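Local coordinates for unsaturated glucuronyl hydrolase (Streptococcus agalactiae, PDB 2ZZR), which hydrolyses unsaturated disaccharides of chondroitin, hyaluronan and heparin, releasing the 4,5-unsaturated uronic acid, at residues L118-P121 / S122-E126; F72-G75 / C76-A80; L292-T295 / D296-Q300. One frame throughout, in Å; residues are numbered along the deposited sequence.

Contact 1. Residues L118-P121 / S122-E126; sequences LYTP and SCTAE
Ser122 reaches back to Leu118, and Thr124 and Ala125 close a widened, pi-type turn in helix 115-130, one of the helices of the alpha/alpha barrel of glycoside hydrolase family 88. Pro121 has no N-H to give to the turn before it, and the helix kinks there. Tyr119 O is gripped by two donors, Cys123 N at 2.9 Å and Thr124 N at 3.0 Å; the second bond is the straighter, with an N-H...O angle of 167°. Like Thr124 N, Ala125 N bonds five residues back, to Thr120 O. The Ser122 hydroxyl lies between its own backbone N and carbonyl carbon (chi1 61°), which brings OG 2.7 Å from Leu118 O, in the carbonyl plane and on a lone pair. On the tight side Cys123 SG sits obliquely to the Tyr119 ring, 3.7 Å from Tyr119 CD1, while Tyr119 OH bonds Phe100 O of helix 87-105 and the Tyr119 and Phe100 rings meet edge-to-face. The looser side, still buried, is bordered by Thr139 of helix 133-147, whose OG1 bonds Thr124 OG1. There the Thr120 and Thr124 hydroxyls do not meet directly; a water bridges the two, 2.7 Å from Thr120 OG1 and 2.8 Å from Thr124 OG1.

Contact 2. Residues F72-G75 / C76-A80; sequences FWTG and CLWLA
Leu77 spreads its two methyls across one face of the Trp73 indole. CD2 of Leu77 makes a CH-pi contact with the six-membered ring of Trp73, 4.0 Å from its centroid and 21° off the normal; Leu77 CD1 lies nearer the rim, 3.7 Å from Trp73 NE1. The indole meets this branch because Trp73 CG runs anti to its backbone N (chi1 166°), carrying the ring forward along the helix. Phe46 packs edge-to-face with the same indole. Cys76, one residue before Leu77, sets its CB 3.3 Å from Trp73 O, and its N bonds Phe72 O. All this belongs to helix 70-84 of the alpha/alpha barrel, which is wedged among helices 25-46, 87-105, 115-130 and 376-390; Phe72 lies at its active-site end, its side chain about 5 Å from that of Trp250, a probable substrate-binding residue. Gly75 takes part through its backbone. Its carbonyl O accepts from Leu79 N at 2.9 Å, and Leu79 CG folds back to 3.2 Å from Gly75 O. On the flank toward helix 115-130, Thr74 and Trp78 lie alongside each other, Thr74 CG2 3.5 Å from Trp78 NE1; Thr74 OG1 bonds Asn96 ND2 of helix 87-105.

Contact 3. Residues L292-T295 / D296-Q300; sequences LIFT and DGSGQ. With SO4 (sulfate ion), chain C.
Phe294 is sandwiched between the residue before it and Gln300. Ile293 CG1 sits over the centre of one ring face, 3.9 Å above the plane; over the opposite face comes Gln300 CG, only 3.4 Å from the ring centroid in a close CH-pi contact. The Gln300 chain bends at chi2 (-79°), laying its amide over the far end of the ring with the two planes 12° apart, and Trp290 NE1 holds the amide by bonding Gln300 OE1. Tyr238 adds an edge-to-face contact with Phe294. Beside the ring, Ser298 OG approaches Phe294 CB at 3.5 Å. Thr295 then opens a type II beta turn that ends at Ser298, in a surface loop between helices 265-280 and 304-318, away from the catalytic and substrate-binding residues. Thr295 O takes two bonds from one residue: Ser298 OG in the carbonyl plane at 2.8 Å, and Ser298 N, tilted from that plane, at 3.2 Å. Gly297 adopts the positive phi (97°) of the third turn position. A sulfate ion, probably from the crystallisation liquor, settles on backbone N-H groups just beyond Thr295: Gly297 N donates to sulfate O1 and Gly299 N to sulfate O2, each at 2.9 Å, with Tyr289 OH a further partner.

How the contacts relate
Contacts 1 and 2 are buried and lie on neighbouring barrel helices, 115-130 and 70-84, their centres about 9 Å apart. They touch through Trp78, which packs on Ala125 and Glu126 and whose NE1 makes a weak hydrogen bond to Ser122 O. Contact 2 is regular helix, with i to i+4 backbone bonds and mostly apolar side-chain contacts, whereas contact 1 is a distorted turn whose hydroxyls and a water supplement the backbone bonds. Contact 3 stands apart on the surface, its centre about 35 Å from that of contact 1 and across the chain's centre; it belongs to no helix or strand. There a beta turn and a ring-amide stack replace helical repetition, and backbone N-H groups meet an anion.

Contact 1. Residues L118-P121 / S122-E126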
ATOM      1  N   LEU A 118       0.323   9.868  -2.391  1.00 12.93           N
ATOM      2  CA  LEU A 118       0.308  11.213  -1.831  1.00 13.42           C
ATOM      3  C   LEU A 118      -1.099  11.774  -1.664  1.00 13.95           C
ATOM      4  O   LEU A 118      -1.434  12.298  -0.597  1.00 14.42           O
ATOM      5  CB  LEU A 118       1.156  12.160  -2.690  1.00 13.59           C
ATOM      6  CG  LEU A 118       2.669  12.029  -2.486  1.00 13.62           C
ATOM      7  CD1 LEU A 118       3.421  12.797  -3.554  1.00 13.91           C
ATOM      8  CD2 LEU A 118       3.098  12.480  -1.085  1.00 14.63           C
ATOM      9  N   TYR A 119      -1.913  11.652  -2.709  1.00 14.13           N
ATOM     10  CA  TYR A 119      -3.196  12.360  -2.769  1.00 14.26           C
ATOM     11  C   TYR A 119      -4.411  11.550  -2.346  1.00 14.13           C
ATOM     12  O   TYR A 119      -5.406  12.120  -1.908  1.00 13.93           O
ATOM     13  CB  TYR A 119      -3.390  13.015  -4.140  1.00 14.73           C
ATOM     14  CG  TYR A 119      -2.514  14.244  -4.256  1.00 15.06           C
ATOM     15  CD1 TYR A 119      -3.024  15.515  -3.984  1.00 16.27           C
ATOM     16  CD2 TYR A 119      -1.157  14.131  -4.569  1.00 14.95           C
ATOM     17  CE1 TYR A 119      -2.213  16.640  -4.052  1.00 16.98           C
ATOM     18  CE2 TYR A 119      -0.336  15.253  -4.634  1.00 15.66           C
ATOM     19  CZ  TYR A 119      -0.868  16.502  -4.374  1.00 16.37           C
ATOM     20  OH  TYR A 119      -0.062  17.619  -4.424  1.00 16.18           O
ATOM     21  N   THR A 120      -4.333  10.228  -2.471  1.00 13.91           N
ATOM     22  CA  THR A 120      -5.477   9.377  -2.105  1.00 13.50           C
ATOM     23  C   THR A 120      -5.811   9.371  -0.593  1.00 13.80           C
ATOM     24  O   THR A 120      -6.966   9.630  -0.228  1.00 13.96           O
ATOM     25  CB  THR A 120      -5.332   7.939  -2.660  1.00 13.49           C
ATOM     26  OG1 THR A 120      -5.241   7.996  -4.092  1.00 13.26           O
ATOM     27  CG2 THR A 120      -6.541   7.084  -2.245  1.00 13.05           C
ATOM     28  N   PRO A 121      -4.823   9.075   0.283  1.00 14.28           N
ATOM     29  CA  PRO A 121      -5.107   9.035   1.723  1.00 14.18           C
ATOM     30  C   PRO A 121      -5.242  10.417   2.365  1.00 14.63           C
ATOM     31  O   PRO A 121      -5.610  10.508   3.533  1.00 14.36           O
ATOM     32  CB  PRO A 121      -3.892   8.304   2.311  1.00 14.33           C
ATOM     33  CG  PRO A 121      -3.124   7.766   1.126  1.00 14.83           C
ATOM     34  CD  PRO A 121      -3.422   8.704   0.015  1.00 13.98           C
ATOM     35  N   SER A 122      -4.948  11.469   1.605  1.00 14.63           N
ATOM     36  CA  SER A 122      -5.017  12.835   2.117  1.00 14.96           C
ATOM     37  C   SER A 122      -6.238  13.568   1.564  1.00 15.60           C
ATOM     38  O   SER A 122      -7.177  13.895   2.306  1.00 16.74           O
ATOM     39  CB  SER A 122      -3.729  13.585   1.771  1.00 14.39           C
ATOM     40  OG  SER A 122      -3.563  13.662   0.363  1.00 14.28           O
ATOM     41  N   CYS A 123      -6.231  13.805   0.258  1.00 15.42           N
ATOM     42  CA  CYS A 123      -7.255  14.608  -0.396  1.00 15.73           C
ATOM     43  C   CYS A 123      -8.483  13.788  -0.761  1.00 15.60           C
ATOM     44  O   CYS A 123      -9.601  14.165  -0.423  1.00 15.81           O
ATOM     45  CB  CYS A 123      -6.676  15.299  -1.625  1.00 15.37           C
ATOM     46  SG  CYS A 123      -5.312  16.403  -1.188  1.00 17.66           S
ATOM     47  N   THR A 124      -8.289  12.657  -1.432  1.00 15.08           N
ATOM     48  CA  THR A 124      -9.453  11.840  -1.787  1.00 14.99           C
ATOM     49  C   THR A 124     -10.155  11.365  -0.512  1.00 15.12           C
ATOM     50  O   THR A 124     -11.386  11.322  -0.456  1.00 15.17           O
ATOM     51  CB  THR A 124      -9.093  10.663  -2.709  1.00 14.85           C
ATOM     52  OG1 THR A 124      -8.237  11.140  -3.750  1.00 14.90           O
ATOM     53  CG2 THR A 124     -10.348  10.082  -3.343  1.00 14.57           C
ATOM     54  N   ALA A 125      -9.364  11.046   0.510  1.00 15.60           N
ATOM     55  CA  ALA A 125      -9.886  10.689   1.830  1.00 16.12           C
ATOM     56  C   ALA A 125     -10.877  11.727   2.345  1.00 16.87           C
ATOM     57  O   ALA A 125     -12.002  11.376   2.724  1.00 16.30           O
ATOM     58  CB  ALA A 125      -8.765  10.507   2.821  1.00 16.08           C
ATOM     59  N   GLU A 126     -10.473  13.000   2.360  1.00 17.16           N
ATOM     60  CA  GLU A 126     -11.394  14.029   2.841  1.00 18.01           C
ATOM     61  C   GLU A 126     -12.644  14.107   1.982  1.00 18.52           C
ATOM     62  O   GLU A 126     -13.750  14.242   2.513  1.00 19.03           O
ATOM     63  CB  GLU A 126     -10.760  15.414   2.974  1.00 17.90           C
ATOM     64  CG  GLU A 126     -11.766  16.367   3.650  1.00 18.93           C
ATOM     65  CD  GLU A 126     -11.214  17.712   4.046  1.00 20.76           C
ATOM     66  OE1 GLU A 126     -11.796  18.314   4.977  1.00 21.51           O
ATOM     67  OE2 GLU A 126     -10.230  18.175   3.433  1.00 20.55           O
TER
HETATM   68  O   HOH W   1      -7.536   8.865  -5.288  1.00 15.03           O

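Contact 2. Residues F72-G75 / C76-A80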
ATOM      1  N   PHE A  72       0.483   9.505   3.769  1.00 14.61           N
ATOM      2  CA  PHE A  72       0.247   8.459   4.767  1.00 14.64           C
ATOM      3  C   PHE A  72       0.024   9.038   6.160  1.00 14.88           C
ATOM      4  O   PHE A  72      -0.767   8.500   6.936  1.00 14.87           O
ATOM      5  CB  PHE A  72       1.384   7.429   4.790  1.00 15.00           C
ATOM      6  CG  PHE A  72       1.501   6.629   3.524  1.00 14.69           C
ATOM      7  CD1 PHE A  72       0.462   5.789   3.112  1.00 14.50           C
ATOM      8  CD2 PHE A  72       2.651   6.711   2.739  1.00 14.25           C
ATOM      9  CE1 PHE A  72       0.565   5.043   1.936  1.00 15.34           C
ATOM     10  CE2 PHE A  72       2.761   5.972   1.559  1.00 15.25           C
ATOM     11  CZ  PHE A  72       1.718   5.138   1.159  1.00 14.97           C
ATOM     12  N   TRP A  73       0.707  10.140   6.466  1.00 14.94           N
ATOM     13  CA  TRP A  73       0.478  10.862   7.720  1.00 15.22           C
ATOM     14  C   TRP A  73      -0.969  11.373   7.788  1.00 15.27           C
ATOM     15  O   TRP A  73      -1.697  11.067   8.739  1.00 15.38           O
ATOM     16  CB  TRP A  73       1.482  12.015   7.876  1.00 15.59           C
ATOM     17  CG  TRP A  73       1.114  13.010   8.956  1.00 15.56           C
ATOM     18  CD1 TRP A  73       0.799  14.328   8.780  1.00 16.66           C
ATOM     19  CD2 TRP A  73       1.012  12.756  10.368  1.00 16.12           C
ATOM     20  NE1 TRP A  73       0.515  14.915   9.994  1.00 15.65           N
ATOM     21  CE2 TRP A  73       0.636  13.975  10.983  1.00 16.25           C
ATOM     22  CE3 TRP A  73       1.209  11.622  11.172  1.00 16.01           C
ATOM     23  CZ2 TRP A  73       0.447  14.091  12.368  1.00 16.40           C
ATOM     24  CZ3 TRP A  73       1.019  11.735  12.556  1.00 16.67           C
ATOM     25  CH2 TRP A  73       0.644  12.966  13.135  1.00 16.57           C
ATOM     26  N   THR A  74      -1.378  12.124   6.769  1.00 15.16           N
ATOM     27  CA  THR A  74      -2.742  12.650   6.673  1.00 15.40           C
ATOM     28  C   THR A  74      -3.768  11.511   6.714  1.00 15.60           C
ATOM     29  O   THR A  74      -4.807  11.630   7.367  1.00 15.26           O
ATOM     30  CB  THR A  74      -2.941  13.500   5.407  1.00 15.42           C
ATOM     31  OG1 THR A  74      -1.835  14.406   5.250  1.00 15.95           O
ATOM     32  CG2 THR A  74      -4.248  14.305   5.488  1.00 14.57           C
ATOM     33  N   GLY A  75      -3.457  10.401   6.037  1.00 15.12           N
ATOM     34  CA  GLY A  75      -4.315   9.208   6.085  1.00 15.36           C
ATOM     35  C   GLY A  75      -4.537   8.656   7.485  1.00 15.49           C
ATOM     36  O   GLY A  75      -5.658   8.252   7.822  1.00 15.27           O
ATOM     37  N   CYS A  76      -3.478   8.627   8.299  1.00 15.11           N
ATOM     38  CA  CYS A  76      -3.596   8.207   9.706  1.00 15.51           C
ATOM     39  C   CYS A  76      -4.573   9.127  10.441  1.00 15.90           C
ATOM     40  O   CYS A  76      -5.431   8.659  11.202  1.00 16.07           O
ATOM     41  CB  CYS A  76      -2.239   8.225  10.426  1.00 15.28           C
ATOM     42  SG  CYS A  76      -1.080   6.903   9.953  1.00 15.93           S
ATOM     43  N   LEU A  77      -4.442  10.429  10.205  1.00 16.15           N
ATOM     44  CA  LEU A  77      -5.334  11.416  10.826  1.00 16.65           C
ATOM     45  C   LEU A  77      -6.799  11.216  10.426  1.00 16.83           C
ATOM     46  O   LEU A  77      -7.686  11.263  11.289  1.00 17.17           O
ATOM     47  CB  LEU A  77      -4.885  12.844  10.501  1.00 16.89           C
ATOM     48  CG  LEU A  77      -3.451  13.209  10.900  1.00 17.07           C
ATOM     49  CD1 LEU A  77      -3.155  14.661  10.536  1.00 17.78           C
ATOM     50  CD2 LEU A  77      -3.166  12.928  12.369  1.00 18.21           C
ATOM     51  N   TRP A  78      -7.053  10.991   9.137  1.00 16.58           N
ATOM     52  CA  TRP A  78      -8.425  10.779   8.656  1.00 16.73           C
ATOM     53  C   TRP A  78      -9.017   9.483   9.202  1.00 16.92           C
ATOM     54  O   TRP A  78     -10.197   9.444   9.564  1.00 16.83           O
ATOM     55  CB  TRP A  78      -8.523  10.797   7.125  1.00 16.71           C
ATOM     56  CG  TRP A  78      -8.395  12.151   6.490  1.00 17.19           C
ATOM     57  CD1 TRP A  78      -7.536  12.504   5.485  1.00 16.90           C
ATOM     58  CD2 TRP A  78      -9.146  13.332   6.809  1.00 17.68           C
ATOM     59  NE1 TRP A  78      -7.711  13.826   5.153  1.00 18.22           N
ATOM     60  CE2 TRP A  78      -8.687  14.362   5.954  1.00 17.88           C
ATOM     61  CE3 TRP A  78     -10.155  13.622   7.741  1.00 18.31           C
ATOM     62  CZ2 TRP A  78      -9.198  15.666   6.006  1.00 17.71           C
ATOM     63  CZ3 TRP A  78     -10.667  14.917   7.788  1.00 17.28           C
ATOM     64  CH2 TRP A  78     -10.195  15.920   6.922  1.00 17.46           C
ATOM     65  N   LEU A  79      -8.204   8.430   9.276  1.00 16.82           N
ATOM     66  CA  LEU A  79      -8.675   7.167   9.844  1.00 16.80           C
ATOM     67  C   LEU A  79      -9.074   7.346  11.304  1.00 17.60           C
ATOM     68  O   LEU A  79     -10.127   6.865  11.728  1.00 17.94           O
ATOM     69  CB  LEU A  79      -7.613   6.085   9.728  1.00 16.42           C
ATOM     70  CG  LEU A  79      -7.412   5.568   8.307  1.00 15.21           C
ATOM     71  CD1 LEU A  79      -6.214   4.645   8.312  1.00 14.54           C
ATOM     72  CD2 LEU A  79      -8.661   4.836   7.795  1.00 14.61           C
ATOM     73  N   ALA A  80      -8.226   8.049  12.053  1.00 17.72           N
ATOM     74  CA  ALA A  80      -8.502   8.369  13.454  1.00 18.70           C
ATOM     75  C   ALA A  80      -9.785   9.195  13.566  1.00 19.40           C
ATOM     76  O   ALA A  80     -10.612   8.955  14.459  1.00 19.42           O
ATOM     77  CB  ALA A  80      -7.318   9.124  14.064  1.00 18.32           C
TER

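Contact 3. Residues L292-T295 / D296-Q300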
ATOM      1  N   LEU A 292      11.272 -12.500   1.772  1.00 19.73           N
ATOM      2  CA  LEU A 292      10.564 -13.752   2.022  1.00 20.50           C
ATOM      3  C   LEU A 292      11.463 -14.996   1.964  1.00 21.28           C
ATOM      4  O   LEU A 292      11.012 -16.097   2.279  1.00 21.37           O
ATOM      5  CB  LEU A 292       9.355 -13.892   1.080  1.00 20.47           C
ATOM      6  CG  LEU A 292       8.232 -12.850   1.242  1.00 20.57           C
ATOM      7  CD1 LEU A 292       7.193 -12.988   0.126  1.00 19.73           C
ATOM      8  CD2 LEU A 292       7.563 -12.957   2.611  1.00 19.25           C
ATOM      9  N   ILE A 293      12.733 -14.823   1.595  1.00 22.27           N
ATOM     10  CA  ILE A 293      13.685 -15.944   1.664  1.00 23.52           C
ATOM     11  C   ILE A 293      14.079 -16.257   3.106  1.00 23.95           C
ATOM     12  O   ILE A 293      14.546 -17.363   3.402  1.00 24.27           O
ATOM     13  CB  ILE A 293      14.955 -15.749   0.786  1.00 23.49           C
ATOM     14  CG1 ILE A 293      15.753 -14.507   1.209  1.00 23.63           C
ATOM     15  CG2 ILE A 293      14.573 -15.728  -0.678  1.00 23.97           C
ATOM     16  CD1 ILE A 293      17.221 -14.534   0.775  1.00 24.44           C
ATOM     17  N   PHE A 294      13.872 -15.290   3.995  1.00 24.24           N
ATOM     18  CA  PHE A 294      14.188 -15.459   5.408  1.00 24.87           C
ATOM     19  C   PHE A 294      12.985 -15.892   6.226  1.00 25.45           C
ATOM     20  O   PHE A 294      11.860 -15.442   5.999  1.00 25.48           O
ATOM     21  CB  PHE A 294      14.779 -14.172   5.996  1.00 24.87           C
ATOM     22  CG  PHE A 294      15.988 -13.669   5.263  1.00 24.90           C
ATOM     23  CD1 PHE A 294      17.135 -14.458   5.158  1.00 24.83           C
ATOM     24  CD2 PHE A 294      15.989 -12.404   4.684  1.00 24.24           C
ATOM     25  CE1 PHE A 294      18.255 -13.996   4.476  1.00 25.03           C
ATOM     26  CE2 PHE A 294      17.106 -11.928   4.002  1.00 24.85           C
ATOM     27  CZ  PHE A 294      18.245 -12.726   3.901  1.00 25.11           C
ATOM     28  N   THR A 295      13.240 -16.773   7.185  1.00 25.90           N
ATOM     29  CA  THR A 295      12.233 -17.182   8.146  1.00 26.43           C
ATOM     30  C   THR A 295      12.862 -17.222   9.547  1.00 26.71           C
ATOM     31  O   THR A 295      13.941 -16.660   9.758  1.00 26.88           O
ATOM     32  CB  THR A 295      11.555 -18.525   7.736  1.00 26.54           C
ATOM     33  OG1 THR A 295      10.438 -18.784   8.598  1.00 26.73           O
ATOM     34  CG2 THR A 295      12.549 -19.694   7.786  1.00 26.98           C
ATOM     35  N   ASP A 296      12.184 -17.860  10.496  1.00 26.91           N
ATOM     36  CA  ASP A 296      12.659 -17.958  11.875  1.00 27.48           C
ATOM     37  C   ASP A 296      14.091 -18.477  11.954  1.00 27.76           C
ATOM     38  O   ASP A 296      14.444 -19.442  11.278  1.00 28.00           O
ATOM     39  CB  ASP A 296      11.726 -18.858  12.685  1.00 27.34           C
ATOM     40  CG  ASP A 296      10.299 -18.341  12.707  1.00 27.41           C
ATOM     41  OD1 ASP A 296       9.423 -18.998  12.103  1.00 26.99           O
ATOM     42  OD2 ASP A 296      10.063 -17.272  13.309  1.00 26.21           O
ATOM     43  N   GLY A 297      14.911 -17.815  12.767  1.00 28.39           N
ATOM     44  CA  GLY A 297      16.304 -18.223  12.959  1.00 28.60           C
ATOM     45  C   GLY A 297      17.321 -17.480  12.111  1.00 28.79           C
ATOM     46  O   GLY A 297      18.526 -17.564  12.369  1.00 28.98           O
ATOM     47  N   SER A 298      16.840 -16.742  11.110  1.00 28.45           N
ATOM     48  CA  SER A 298      17.712 -16.035  10.168  1.00 28.17           C
ATOM     49  C   SER A 298      18.401 -14.814  10.774  1.00 27.86           C
ATOM     50  O   SER A 298      19.414 -14.353  10.249  1.00 28.12           O
ATOM     51  CB  SER A 298      16.925 -15.613   8.925  1.00 28.26           C
ATOM     52  OG  SER A 298      15.898 -14.699   9.271  1.00 27.82           O
ATOM     53  N   GLY A 299      17.841 -14.290  11.863  1.00 27.36           N
ATOM     54  CA  GLY A 299      18.353 -13.080  12.509  1.00 26.81           C
ATOM     55  C   GLY A 299      18.177 -11.817  11.677  1.00 26.40           C
ATOM     56  O   GLY A 299      18.753 -10.776  11.993  1.00 26.74           O
ATOM     57  N   GLN A 300      17.381 -11.914  10.614  1.00 25.42           N
ATOM     58  CA  GLN A 300      17.091 -10.775   9.744  1.00 24.67           C
ATOM     59  C   GLN A 300      15.903  -9.984  10.288  1.00 23.74           C
ATOM     60  O   GLN A 300      15.071 -10.541  11.004  1.00 23.64           O
ATOM     61  CB  GLN A 300      16.808 -11.254   8.319  1.00 24.84           C
ATOM     62  CG  GLN A 300      18.017 -11.850   7.610  1.00 25.57           C
ATOM     63  CD  GLN A 300      18.979 -10.804   7.070  1.00 26.12           C
ATOM     64  OE1 GLN A 300      18.629  -9.632   6.913  1.00 25.97           O
ATOM     65  NE2 GLN A 300      20.204 -11.234   6.771  1.00 26.86           N
TER
HETATM   66  S   SO4 C 402      15.226 -14.528  14.410  1.00 35.98           S
HETATM   67  O1  SO4 C 402      14.432 -15.720  14.686  1.00 35.27           O
HETATM   68  O2  SO4 C 402      15.203 -14.230  12.983  1.00 36.11           O
HETATM   69  O3  SO4 C 402      14.696 -13.388  15.145  1.00 35.92           O
HETATM   70  O4  SO4 C 402      16.609 -14.764  14.816  1.00 36.86           O